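Local coordinates for protein polycyclic ketone monooxygenase (Myceliophthora thermophila, PDB 5MQ6) that catalyses Baeyer-Villiger oxidation of ketones, especially bulky polycyclic ones, using FAD and NADPH to insert one oxygen atom beside the carbonyl and yield esters or lactones, at residues V134-Y139 / Y148-K153; L142-G147 / K326-E331; W306-R311 / D354-M359; M333-S338 / Q348-A353. One frame throughout, in Å; residues are numbered along the deposited sequence.

Interaction 1 (V134-Y139 / Y148-K153). With FAD (flavin-adenine dinucleotide), chain B.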
# COMPACT_ATOMS: atom_id res chain seq x y z
N VAL A 134 -8.51 -3.25 7.73
CA VAL A 134 -9.79 -2.70 7.46
C VAL A 134 -10.80 -3.86 7.57
O VAL A 134 -10.50 -5.00 7.15
CB VAL A 134 -9.82 -2.10 6.06
CG1 VAL A 134 -11.19 -1.73 5.59
CG2 VAL A 134 -8.92 -0.90 6.08
N GLU A 135 -11.99 -3.57 8.09
CA GLU A 135 -13.09 -4.56 8.06
C GLU A 135 -13.16 -5.36 6.74
O GLU A 135 -13.27 -4.78 5.66
CB GLU A 135 -14.43 -3.85 8.25
CG GLU A 135 -15.67 -4.74 8.43
CD GLU A 135 -16.94 -4.01 8.26
OE1 GLU A 135 -17.17 -3.58 7.08
OE2 GLU A 135 -17.74 -3.91 9.30
N SER A 136 -13.22 -6.68 6.87
CA SER A 136 -13.36 -7.62 5.77
C SER A 136 -14.50 -7.28 4.81
O SER A 136 -14.32 -7.36 3.55
CB SER A 136 -13.49 -9.03 6.35
OG SER A 136 -14.78 -9.20 6.84
N TYR A 137 -15.67 -6.90 5.36
CA TYR A 137 -16.86 -6.61 4.55
C TYR A 137 -16.66 -5.36 3.67
O TYR A 137 -17.30 -5.20 2.65
CB TYR A 137 -18.21 -6.52 5.38
CG TYR A 137 -18.26 -7.48 6.62
CD1 TYR A 137 -18.11 -8.86 6.45
CD2 TYR A 137 -18.37 -6.99 7.90
CE1 TYR A 137 -18.06 -9.73 7.54
CE2 TYR A 137 -18.33 -7.81 8.99
CZ TYR A 137 -18.21 -9.19 8.82
OH TYR A 137 -18.17 -10.02 9.91
N SER A 138 -15.77 -4.48 4.10
CA SER A 138 -15.44 -3.25 3.39
C SER A 138 -14.26 -3.41 2.46
O SER A 138 -14.19 -2.73 1.44
CB SER A 138 -15.22 -2.14 4.44
OG SER A 138 -16.54 -1.81 5.00
N TYR A 139 -13.36 -4.34 2.80
CA TYR A 139 -12.08 -4.49 2.13
C TYR A 139 -12.07 -5.54 1.02
O TYR A 139 -11.60 -5.26 -0.07
CB TYR A 139 -10.98 -4.80 3.13
CG TYR A 139 -9.66 -4.99 2.44
CD1 TYR A 139 -8.97 -3.90 1.94
CD2 TYR A 139 -9.09 -6.23 2.35
CE1 TYR A 139 -7.74 -4.08 1.28
CE2 TYR A 139 -7.90 -6.45 1.71
CZ TYR A 139 -7.22 -5.38 1.14
OH TYR A 139 -6.03 -5.61 0.51
N TYR A 148 -19.53 -14.48 -1.48
CA TYR A 148 -18.73 -14.94 -0.37
C TYR A 148 -19.04 -14.15 0.90
O TYR A 148 -19.30 -12.93 0.84
CB TYR A 148 -17.26 -14.80 -0.69
CG TYR A 148 -16.39 -15.32 0.42
CD1 TYR A 148 -16.42 -16.69 0.76
CD2 TYR A 148 -15.58 -14.48 1.16
CE1 TYR A 148 -15.66 -17.19 1.78
CE2 TYR A 148 -14.80 -14.99 2.22
CZ TYR A 148 -14.86 -16.33 2.54
OH TYR A 148 -14.12 -16.82 3.55
N ILE A 149 -19.07 -14.86 2.03
CA ILE A 149 -19.37 -14.26 3.34
C ILE A 149 -18.10 -14.45 4.11
O ILE A 149 -17.79 -15.57 4.46
CB ILE A 149 -20.56 -14.96 4.08
CG1 ILE A 149 -21.81 -14.81 3.28
CG2 ILE A 149 -20.84 -14.35 5.45
CD1 ILE A 149 -23.00 -15.62 3.73
N PRO A 150 -17.36 -13.36 4.40
CA PRO A 150 -16.22 -13.48 5.23
C PRO A 150 -16.53 -14.04 6.64
O PRO A 150 -17.63 -13.78 7.16
CB PRO A 150 -15.65 -12.06 5.28
CG PRO A 150 -16.16 -11.43 4.04
CD PRO A 150 -17.56 -11.97 4.01
N LYS A 151 -15.58 -14.80 7.17
CA LYS A 151 -15.74 -15.57 8.42
C LYS A 151 -15.73 -14.70 9.68
O LYS A 151 -16.31 -15.07 10.66
CB LYS A 151 -14.64 -16.60 8.55
CG LYS A 151 -14.76 -17.75 7.54
CD LYS A 151 -13.43 -18.48 7.39
CE LYS A 151 -13.52 -19.62 6.35
NZ LYS A 151 -12.18 -20.04 5.84
N SER A 152 -15.04 -13.58 9.62
CA SER A 152 -14.81 -12.65 10.75
C SER A 152 -14.89 -11.17 10.32
O SER A 152 -14.99 -10.83 9.09
CB SER A 152 -13.45 -12.92 11.35
OG SER A 152 -13.36 -14.28 11.76
N LYS A 153 -14.85 -10.32 11.34
CA LYS A 153 -14.80 -8.87 11.12
C LYS A 153 -13.54 -8.39 10.36
O LYS A 153 -13.63 -7.49 9.63
CB LYS A 153 -14.96 -8.04 12.39
CG LYS A 153 -15.21 -6.56 12.04
CD LYS A 153 -16.26 -5.90 12.91
CE LYS A 153 -16.40 -4.41 12.76
NZ LYS A 153 -17.69 -4.05 12.04
PA FAD B . -0.43 -5.57 -4.79
O1A FAD B . 0.84 -5.02 -4.24
O2A FAD B . -1.37 -6.39 -3.93
O5B FAD B . -0.06 -6.47 -6.07
C5B FAD B . 0.80 -5.97 -7.04
C4B FAD B . 1.65 -7.12 -7.55
O4B FAD B . 2.37 -6.62 -8.70
C3B FAD B . 2.69 -7.67 -6.58
O3B FAD B . 2.68 -9.08 -6.62
C2B FAD B . 3.99 -7.15 -7.12
O2B FAD B . 5.08 -7.99 -6.83
C1B FAD B . 3.69 -7.08 -8.60
N9A FAD B . 4.59 -6.21 -9.32
C8A FAD B . 4.87 -4.91 -9.02
N7A FAD B . 5.77 -4.47 -9.90
C5A FAD B . 6.10 -5.45 -10.76
C6A FAD B . 6.99 -5.55 -11.93
N6A FAD B . 7.76 -4.60 -12.39
N1A FAD B . 6.93 -6.71 -12.53
C2A FAD B . 6.17 -7.75 -12.10
N3A FAD B . 5.36 -7.77 -11.07
C4A FAD B . 5.32 -6.61 -10.35
N1 FAD B . -4.57 -2.03 2.54
C2 FAD B . -5.85 -1.85 3.00
O2 FAD B . -6.60 -1.05 2.46
N3 FAD B . -6.30 -2.55 4.06
C4 FAD B . -5.50 -3.42 4.68
O4 FAD B . -5.97 -4.03 5.63
C4X FAD B . -4.11 -3.69 4.27
N5 FAD B . -3.25 -4.56 4.89
C5X FAD B . -1.99 -4.70 4.39
C6 FAD B . -1.03 -5.62 5.04
C7 FAD B . 0.31 -5.69 4.43
C7M FAD B . 1.37 -6.60 5.00
C8 FAD B . 0.70 -4.88 3.24
C8M FAD B . 2.08 -4.95 2.59
C9 FAD B . -0.22 -4.02 2.67
C9A FAD B . -1.54 -3.90 3.20
N10 FAD B . -2.42 -3.00 2.59
C10 FAD B . -3.72 -2.90 3.10
C1' FAD B . -2.07 -2.24 1.36
C2' FAD B . -2.23 -3.26 0.16
O2' FAD B . -1.03 -3.25 -0.62
C3' FAD B . -3.49 -3.01 -0.74
O3' FAD B . -4.67 -3.10 0.06
C4' FAD B . -3.76 -4.03 -1.88
O4' FAD B . -3.53 -5.46 -1.52
C5' FAD B . -2.95 -3.64 -3.13
O5' FAD B . -3.54 -4.36 -4.26
P FAD B . -2.74 -4.11 -5.64
O1P FAD B . -3.19 -5.30 -6.57
O2P FAD B . -2.94 -2.63 -6.00
O3P FAD B . -1.14 -4.21 -5.26

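Interaction 2 (L142-G147 / K326-E331)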
# COMPACT_ATOMS: atom_id res chain seq x y z
N LEU A 142 -15.57 -7.45 -4.40
CA LEU A 142 -16.53 -8.26 -5.16
C LEU A 142 -17.26 -9.25 -4.28
O LEU A 142 -17.60 -10.36 -4.73
CB LEU A 142 -15.85 -8.95 -6.34
CG LEU A 142 -15.19 -8.02 -7.39
CD1 LEU A 142 -14.16 -8.82 -8.23
CD2 LEU A 142 -16.24 -7.36 -8.25
N LEU A 143 -17.57 -8.84 -3.06
CA LEU A 143 -18.31 -9.70 -2.14
C LEU A 143 -19.69 -10.02 -2.68
O LEU A 143 -20.10 -11.17 -2.76
CB LEU A 143 -18.37 -9.07 -0.71
CG LEU A 143 -17.04 -9.23 0.02
CD1 LEU A 143 -17.10 -8.77 1.47
CD2 LEU A 143 -16.40 -10.62 -0.02
N GLU A 144 -20.40 -9.00 -3.11
CA GLU A 144 -21.74 -9.24 -3.59
C GLU A 144 -21.70 -10.13 -4.84
O GLU A 144 -22.56 -10.96 -4.99
CB GLU A 144 -22.44 -7.97 -3.91
CG GLU A 144 -23.90 -8.24 -4.35
CD GLU A 144 -24.70 -6.96 -4.53
OE1 GLU A 144 -24.18 -5.82 -4.33
OE2 GLU A 144 -25.87 -7.09 -4.92
N GLU A 145 -20.69 -9.96 -5.71
CA GLU A 145 -20.63 -10.66 -6.99
C GLU A 145 -20.14 -12.08 -6.87
O GLU A 145 -20.48 -12.94 -7.70
CB GLU A 145 -19.76 -9.93 -7.99
CG GLU A 145 -20.28 -8.56 -8.32
CD GLU A 145 -19.87 -7.42 -7.36
OE1 GLU A 145 -19.49 -7.51 -6.14
OE2 GLU A 145 -20.05 -6.33 -7.86
N THR A 146 -19.37 -12.38 -5.85
CA THR A 146 -18.94 -13.72 -5.63
C THR A 146 -19.91 -14.49 -4.71
O THR A 146 -19.82 -15.71 -4.60
CB THR A 146 -17.59 -13.73 -4.99
OG1 THR A 146 -17.61 -12.87 -3.85
CG2 THR A 146 -16.50 -13.24 -5.97
N GLY A 147 -20.80 -13.78 -4.01
CA GLY A 147 -21.54 -14.40 -2.91
C GLY A 147 -20.78 -14.84 -1.64
O GLY A 147 -21.33 -15.46 -0.79
N LYS A 326 -28.76 -4.38 -3.03
CA LYS A 326 -27.88 -4.45 -4.21
C LYS A 326 -26.95 -3.29 -4.14
O LYS A 326 -27.39 -2.22 -3.94
CB LYS A 326 -28.63 -4.36 -5.55
CG LYS A 326 -29.59 -5.51 -5.75
CD LYS A 326 -30.46 -5.32 -7.00
CE LYS A 326 -31.60 -4.29 -6.81
NZ LYS A 326 -32.88 -4.95 -6.41
N GLY A 327 -25.66 -3.50 -4.28
CA GLY A 327 -24.71 -2.36 -4.26
C GLY A 327 -24.33 -2.03 -2.84
O GLY A 327 -23.81 -0.97 -2.56
N TRP A 328 -24.52 -2.97 -1.92
CA TRP A 328 -24.27 -2.65 -0.53
C TRP A 328 -22.82 -2.33 -0.19
O TRP A 328 -22.54 -1.50 0.66
CB TRP A 328 -24.77 -3.76 0.37
CG TRP A 328 -24.05 -5.08 0.19
CD1 TRP A 328 -24.46 -6.15 -0.56
CD2 TRP A 328 -22.85 -5.49 0.87
NE1 TRP A 328 -23.56 -7.18 -0.43
CE2 TRP A 328 -22.56 -6.80 0.44
CE3 TRP A 328 -21.99 -4.87 1.77
CZ2 TRP A 328 -21.43 -7.49 0.83
CZ3 TRP A 328 -20.83 -5.60 2.22
CH2 TRP A 328 -20.58 -6.88 1.73
N GLN A 329 -21.88 -2.97 -0.86
CA GLN A 329 -20.50 -2.82 -0.47
C GLN A 329 -19.93 -1.42 -0.77
O GLN A 329 -19.21 -0.82 0.08
CB GLN A 329 -19.66 -3.95 -1.05
CG GLN A 329 -18.23 -3.95 -0.57
CD GLN A 329 -17.46 -5.21 -0.95
OE1 GLN A 329 -17.65 -5.78 -2.04
NE2 GLN A 329 -16.59 -5.64 -0.07
N ARG A 330 -20.27 -0.85 -1.93
CA ARG A 330 -19.84 0.49 -2.20
C ARG A 330 -20.44 1.50 -1.18
O ARG A 330 -19.80 2.40 -0.70
CB ARG A 330 -20.11 0.79 -3.69
CG ARG A 330 -20.00 2.20 -4.09
CD ARG A 330 -18.57 2.62 -4.40
NE ARG A 330 -17.94 2.09 -5.62
CZ ARG A 330 -18.02 2.62 -6.84
NH1 ARG A 330 -18.82 3.64 -7.10
NH2 ARG A 330 -17.28 2.11 -7.84
N GLU A 331 -21.67 1.31 -0.78
CA GLU A 331 -22.27 2.18 0.19
C GLU A 331 -21.53 2.03 1.55
O GLU A 331 -21.20 2.99 2.19
CB GLU A 331 -23.80 1.89 0.25
CG GLU A 331 -24.42 2.29 1.55
CD GLU A 331 -25.86 1.96 1.63
OE1 GLU A 331 -26.22 0.96 2.32
OE2 GLU A 331 -26.60 2.68 0.95
O HOH W 1 -19.77 -6.29 -3.71
O HOH W 2 -21.99 -4.73 -3.27

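Interaction 3 (W306-R311 / D354-M359)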
# COMPACT_ATOMS: atom_id res chain seq x y z
N TRP A 306 -4.33 1.15 18.71
CA TRP A 306 -5.73 1.30 19.15
C TRP A 306 -6.37 -0.08 19.24
O TRP A 306 -5.70 -1.07 19.02
CB TRP A 306 -6.45 2.29 18.20
CG TRP A 306 -7.71 2.94 18.70
CD1 TRP A 306 -8.85 3.06 17.99
CD2 TRP A 306 -7.97 3.53 20.01
NE1 TRP A 306 -9.80 3.72 18.73
CE2 TRP A 306 -9.30 4.05 19.96
CE3 TRP A 306 -7.21 3.71 21.19
CZ2 TRP A 306 -9.90 4.71 21.04
CZ3 TRP A 306 -7.84 4.32 22.30
CH2 TRP A 306 -9.17 4.83 22.21
N TRP A 307 -7.64 -0.16 19.60
CA TRP A 307 -8.28 -1.40 19.85
C TRP A 307 -8.75 -2.01 18.53
O TRP A 307 -9.00 -1.31 17.56
CB TRP A 307 -9.45 -1.22 20.79
CG TRP A 307 -10.58 -0.31 20.24
CD1 TRP A 307 -10.65 1.02 20.37
CD2 TRP A 307 -11.75 -0.71 19.55
NE1 TRP A 307 -11.79 1.51 19.79
CE2 TRP A 307 -12.50 0.47 19.28
CE3 TRP A 307 -12.27 -1.94 19.13
CZ2 TRP A 307 -13.70 0.45 18.60
CZ3 TRP A 307 -13.46 -1.97 18.49
CH2 TRP A 307 -14.17 -0.79 18.21
N ARG A 308 -8.80 -3.35 18.51
CA ARG A 308 -9.25 -4.10 17.32
C ARG A 308 -10.69 -4.59 17.36
O ARG A 308 -11.46 -4.37 16.39
CB ARG A 308 -8.32 -5.28 17.08
CG ARG A 308 -8.67 -6.22 15.91
CD ARG A 308 -8.30 -5.57 14.61
NE ARG A 308 -9.12 -4.36 14.34
CZ ARG A 308 -8.93 -3.55 13.26
NH1 ARG A 308 -7.99 -3.81 12.33
NH2 ARG A 308 -9.72 -2.49 13.09
N GLY A 309 -11.07 -5.32 18.41
CA GLY A 309 -12.39 -5.86 18.41
C GLY A 309 -12.79 -6.87 17.34
O GLY A 309 -13.86 -6.79 16.70
N GLN A 310 -11.93 -7.87 17.19
CA GLN A 310 -12.16 -8.99 16.29
C GLN A 310 -13.35 -9.73 16.83
O GLN A 310 -13.54 -9.77 18.05
CB GLN A 310 -10.95 -9.88 16.19
CG GLN A 310 -11.18 -11.19 15.41
CD GLN A 310 -11.43 -10.94 13.91
OE1 GLN A 310 -12.36 -10.22 13.51
NE2 GLN A 310 -10.61 -11.56 13.07
N ARG A 311 -14.15 -10.29 15.91
CA ARG A 311 -15.46 -10.81 16.15
C ARG A 311 -15.76 -11.79 14.96
O ARG A 311 -15.42 -11.50 13.78
CB ARG A 311 -16.40 -9.60 16.06
CG ARG A 311 -17.63 -9.56 16.89
CD ARG A 311 -18.57 -8.36 16.57
NE ARG A 311 -18.81 -8.24 15.14
CZ ARG A 311 -19.57 -9.05 14.37
NH1 ARG A 311 -20.31 -10.03 14.92
NH2 ARG A 311 -19.63 -8.87 13.02
N ASP A 354 -15.85 0.63 14.16
CA ASP A 354 -14.65 0.15 14.74
C ASP A 354 -13.70 1.31 14.96
O ASP A 354 -14.09 2.47 14.83
CB ASP A 354 -14.09 -1.02 13.90
CG ASP A 354 -13.35 -0.57 12.62
OD1 ASP A 354 -13.33 0.63 12.31
OD2 ASP A 354 -12.80 -1.46 11.96
N GLY A 355 -12.45 0.99 15.27
CA GLY A 355 -11.50 1.99 15.64
C GLY A 355 -11.14 3.01 14.60
O GLY A 355 -10.67 4.07 14.96
N TRP A 356 -11.32 2.68 13.30
CA TRP A 356 -11.10 3.64 12.24
C TRP A 356 -12.10 4.80 12.27
O TRP A 356 -11.83 5.84 11.73
CB TRP A 356 -11.28 2.95 10.88
CG TRP A 356 -10.13 2.05 10.46
CD1 TRP A 356 -10.10 0.66 10.49
CD2 TRP A 356 -8.90 2.46 9.84
NE1 TRP A 356 -8.90 0.21 9.93
CE2 TRP A 356 -8.16 1.29 9.54
CE3 TRP A 356 -8.35 3.69 9.54
CZ2 TRP A 356 -6.89 1.33 8.96
CZ3 TRP A 356 -7.12 3.74 8.97
CH2 TRP A 356 -6.38 2.55 8.67
N THR A 357 -13.26 4.61 12.90
CA THR A 357 -14.31 5.63 12.93
C THR A 357 -14.12 6.63 14.08
O THR A 357 -14.99 7.49 14.29
CB THR A 357 -15.72 4.96 12.98
OG1 THR A 357 -15.91 4.26 14.22
CG2 THR A 357 -15.86 3.98 11.89
N GLU A 358 -12.99 6.55 14.79
CA GLU A 358 -12.69 7.36 15.96
C GLU A 358 -11.50 8.29 15.78
O GLU A 358 -10.89 8.74 16.77
CB GLU A 358 -12.41 6.48 17.19
CG GLU A 358 -13.61 5.75 17.69
CD GLU A 358 -13.32 4.84 18.89
OE1 GLU A 358 -13.91 5.05 19.95
OE2 GLU A 358 -12.56 3.91 18.80
N MET A 359 -11.15 8.54 14.53
CA MET A 359 -9.94 9.29 14.20
C MET A 359 -10.20 10.29 13.04
O MET A 359 -9.62 10.18 11.93
CB MET A 359 -8.83 8.29 13.90
CG MET A 359 -9.21 7.14 13.02
SD MET A 359 -7.72 6.12 12.70
CE MET A 359 -7.37 5.46 14.31
O HOH W 3 -11.01 -1.51 15.68

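Interaction 4 (M333-S338 / Q348-A353)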
# COMPACT_ATOMS: atom_id res chain seq x y z
N MET A 333 -18.38 1.18 2.08
CA MET A 333 -17.07 1.71 1.96
C MET A 333 -17.13 3.22 2.09
O MET A 333 -16.29 3.86 2.72
CB MET A 333 -16.47 1.33 0.59
CG MET A 333 -15.97 -0.08 0.48
SD MET A 333 -15.16 -0.59 -1.09
CE MET A 333 -16.21 0.05 -2.26
N LEU A 334 -18.18 3.78 1.51
CA LEU A 334 -18.44 5.23 1.63
C LEU A 334 -18.73 5.65 3.08
O LEU A 334 -18.18 6.59 3.59
CB LEU A 334 -19.58 5.59 0.69
CG LEU A 334 -19.20 5.70 -0.80
CD1 LEU A 334 -20.47 5.60 -1.64
CD2 LEU A 334 -18.58 7.06 -1.03
N ASN A 335 -19.56 4.88 3.73
CA ASN A 335 -19.87 5.09 5.14
C ASN A 335 -18.61 5.09 6.03
O ASN A 335 -18.38 6.03 6.75
CB ASN A 335 -20.88 4.04 5.55
CG ASN A 335 -21.37 4.24 6.95
OD1 ASN A 335 -20.82 3.72 7.93
ND2 ASN A 335 -22.38 5.06 7.06
N LEU A 336 -17.76 4.07 5.89
CA LEU A 336 -16.51 4.01 6.60
C LEU A 336 -15.63 5.25 6.29
O LEU A 336 -15.12 5.91 7.18
CB LEU A 336 -15.74 2.73 6.24
CG LEU A 336 -14.36 2.62 6.82
CD1 LEU A 336 -14.40 2.63 8.37
CD2 LEU A 336 -13.80 1.29 6.35
N ASP A 337 -15.44 5.53 5.02
CA ASP A 337 -14.55 6.59 4.68
C ASP A 337 -15.08 7.96 5.12
O ASP A 337 -14.26 8.90 5.22
CB ASP A 337 -14.33 6.63 3.17
CG ASP A 337 -12.99 7.24 2.79
OD1 ASP A 337 -11.93 6.76 3.35
OD2 ASP A 337 -13.01 8.18 1.92
N SER A 338 -16.40 8.13 5.33
CA SER A 338 -16.94 9.41 5.79
C SER A 338 -16.40 9.78 7.13
O SER A 338 -16.30 10.98 7.40
CB SER A 338 -18.46 9.42 5.81
OG SER A 338 -19.03 8.53 6.87
N GLN A 348 -26.02 9.91 11.18
CA GLN A 348 -25.84 8.75 10.28
C GLN A 348 -25.49 7.51 11.07
O GLN A 348 -24.87 7.58 12.14
CB GLN A 348 -24.79 8.97 9.20
CG GLN A 348 -23.33 8.96 9.63
CD GLN A 348 -22.39 9.04 8.42
OE1 GLN A 348 -22.60 9.83 7.48
NE2 GLN A 348 -21.39 8.22 8.42
N GLU A 349 -25.90 6.37 10.54
CA GLU A 349 -25.46 5.06 11.06
C GLU A 349 -23.94 4.95 10.86
O GLU A 349 -23.43 5.34 9.80
CB GLU A 349 -26.16 3.94 10.29
CG GLU A 349 -25.80 2.58 10.80
CD GLU A 349 -26.37 1.46 10.02
OE1 GLU A 349 -27.13 1.74 9.09
OE2 GLU A 349 -26.02 0.28 10.30
N ASN A 350 -23.24 4.54 11.89
CA ASN A 350 -21.85 4.16 11.79
C ASN A 350 -21.87 2.68 11.51
O ASN A 350 -21.94 1.85 12.39
CB ASN A 350 -21.12 4.48 13.08
CG ASN A 350 -19.69 4.18 12.98
OD1 ASN A 350 -19.24 3.44 12.08
ND2 ASN A 350 -18.96 4.66 13.95
N MET A 351 -21.81 2.33 10.24
CA MET A 351 -22.00 0.93 9.88
C MET A 351 -20.87 0.04 10.39
O MET A 351 -21.10 -1.09 10.90
CB MET A 351 -22.05 0.81 8.37
CG MET A 351 -23.19 1.54 7.74
SD MET A 351 -23.32 1.31 5.93
CE MET A 351 -24.79 2.26 5.66
N VAL A 352 -19.64 0.51 10.22
CA VAL A 352 -18.50 -0.32 10.59
C VAL A 352 -18.23 -0.30 12.07
O VAL A 352 -17.90 -1.40 12.66
CB VAL A 352 -17.23 0.04 9.77
CG1 VAL A 352 -16.10 -0.88 10.17
CG2 VAL A 352 -17.50 -0.16 8.27
N ALA A 353 -18.29 0.90 12.64
CA ALA A 353 -18.21 1.07 14.11
C ALA A 353 -17.00 0.41 14.75
O ALA A 353 -17.10 -0.31 15.76
CB ALA A 353 -19.49 0.53 14.78
O HOH W 4 -18.56 3.07 9.31

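Interaction 1 (V134-Y139 / Y148-K153)
Where Glu135 passes Lys153 the two backbones come within 5.6 Å, CA to CA, and one main-chain bond joins them, Ser136 N giving its hydrogen to Lys153 O at 2.9 Å. Ser136 opens the short helix 136-139, and its side chain supplies a second bond: OG, held between its own backbone N and carbonyl carbon (chi1 77°), donates to Ser152 O at 2.8 Å, in the plane of that carbonyl. A small hydroxyl suits the place, because Pro150 CB lies only 3.4 Å from the same OG. Beside it the Tyr137 ring offers its edge to Pro150, CD1 lying 4.0 Å from Pro150 CD, while the phenol oxygen is hydrogen-bonded to Thr313.

Glu135, at the N-cap, sends an extended chain to Lys153, whose own chain bends at chi2 and chi4 to bring NZ to the anti lone pair of OE2 at 2.7 Å. The other oxygen, OE1, accepts from Ser138 OG, so both ends of the carboxylate are held, and Arg332 adds a second salt bridge at OE2. An alanine here is likely to leave the buried Lys153 ammonium and Arg332 without their shared counter-charge, and Ser138 OG without its acceptor.

At the last residue of the same short helix, Tyr139, the pyrimidine edge of the flavin, at C4, lies obliquely over the rim of one ring face, and the OH hydrogen-bonds FAD O3' at 2.9 Å. With two positive groups on one buried carboxylate, Glu135 would be expected to stay ionised, and the pairing probably steadies a turn whose last residue bonds the cofactor.

Interaction 2 (L142-G147 / K326-E331)
Two polar bonds carry the contact between Glu144, Leu143 and the start of helix 328-340. Glu144 OE1 accepts from Gly327 N at 2.8 Å, using its syn lone pair, and Leu143 N donates to Gln329 OE1 at 3.2 Å from a position 23° off the amide carbonyl's plane. Glu144 reaches Gly327 with its chain fully extended and CG anti to the backbone N (chi1 -177°). It runs antiparallel to the Trp328 side chain, carboxylate and indole planes 26° apart, CB lying 3.7 Å from Trp328 NE1. Leu143 adds the apolar share, its CB 3.8 Å from Trp328 CZ2 and its CD1 against the amide of Gln329.

Here the N-terminal ends of two helices meet: Leu142 is the N-cap of helix 143-146 and Gly327 that of helix 328-340. Side chains from each helix take up amide hydrogens at the start of the other: Leu143 N is a first-turn amide with no helical carbonyl four residues back, and Gly327 N belongs to the N-cap residue. Gly327 has backbone angles at which a CB would jam against the preceding carbonyl oxygen, so glycine is called for.

One water donates to Glu144 OE1 and accepts from Gln329 N; another accepts from Glu144 N and donates to Gln329 OE1 and Glu145 OE1. A leucine in place of Glu144 would probably leave Gly327 N without its acceptor and the first of these waters short of an anchor. Further out, Gln329 NE2 is held by the carbonyl oxygens of Met140 and Tyr137, which fixes the amide's rotation and directs OE1 at Leu143 N.

Interaction 3 (W306-R311 / D354-M359)
Trp306 and Trp307 turn their indole N-H groups onto one oxygen, Glu358 OE2. Different first torsions make this possible: Trp306 holds CG anti to its backbone N (chi1 -160°), whereas Trp307 tucks its CG between backbone N and carbonyl carbon (chi1 62°), which brings the two NE1 atoms to within 3.2 Å of each other, two donors sharing one acceptor. Trp307 NE1 reaches the syn lone pair of OE2 at 2.7 Å; Trp306 NE1 comes to it at 2.8 Å from above the carboxylate plane. Glu358 meets both rings at their edges, its extended chain roughly perpendicular to both indoles, its carboxylate turned steeply (80°) against Trp307 and less so against Trp306.

The Trp307 ring also lies with one face over Gly355 N, 3.6 Å from CZ2. Gly355 suits its place, since a CB would clash with Trp306 CD1 and press on Trp307 O.

Arg308 is bent at chi2 and chi3, which swings NH2 alongside Asp354 OD2 in a long salt bridge of 3.4 Å. Each has a stronger partner: Arg308 NH1 bonds Asp133 O, and Asp354 OD2 bonds Tyr154. Asp354 OD1 accepts from Trp356 N, an Asx turn, and a water links Arg308 NH2 and Gly355 N.

Because Asp133 binds FAD and its carbonyl also receives Trp356 NE1, these polar bonds tie both loops to the flavin site, while two N-H donors on one oxygen would probably stabilise the charge of Glu358.

Interaction 4 (M333-S338 / Q348-A353)
Asn335 stands out from helix 328-340 like a peg, and its amide is read on both sides by the loop 348-353. ND2 donates to Glu349 O at 2.9 Å in a nearly straight bond (168°), with the acceptor lying in the amide's own plane. OD1 accepts from Met351 N at 2.9 Å, the donor tilted from the carbonyl plane. Asparagine suits the place because it offers a donor and an acceptor together, much as a peptide group would. CG lies anti to the backbone N (chi1 -175°), which extends the amide toward the loop.

The Met351 chain, extended beyond CG, crosses Asn335 obliquely; its CG lies 3.4 Å from Asn335 CG and its sulfur rests against CB, covering the amide. Gln348 runs the other way past Asn335, the two amide planes only 23° apart, and its NE2 continues to Ser338 OG at 2.8 Å. Ser338 in turn donates to Asn335 O within the helix, so its hydroxyl relays between helix backbone and loop; the Tyr339 hydroxyl is a further partner of Gln348 NE2.

Next to Asn335 in sequence, Leu336 meets Val352 through apolar groups, CB to CG2 at 3.9 Å. A water bridges Asn335 OD1, Asn350 OD1 and Val352 N, joining the side-chain cluster to the loop backbone.

Asn350 OD1 also accepts from Ala353 N, an Asx motif that shapes the loop's own turn. The whole is a helix side chain binding main-chain groups of the loop that follows; it fastens that loop to helix 328-340, with the Leu336 side chain about 9 Å from the bound FAD.

In the fold
From the N terminus, interaction 1 comes first, closing a short loop round helix 143-146. That helix belongs to interaction 2, whose second segment lies far along the chain at the start of helix 328-340, so interactions 1 and 2 cross. Interaction 3 opens at the loop after strand 305-306, crosses interaction 2, and closes at 354-359. Interaction 4 is nested inside it, folding the loop 348-353 back on helix 328-340, which interaction 2 also uses. Interaction 1 touches all three others: Ser136 O packs on Leu143 CD1, Lys153 N meets Arg311 O, and Lys153 NZ meets Val352 O. Together they bind FAD-contacting segment 134-139 to helix 328-340 and its flanking loops.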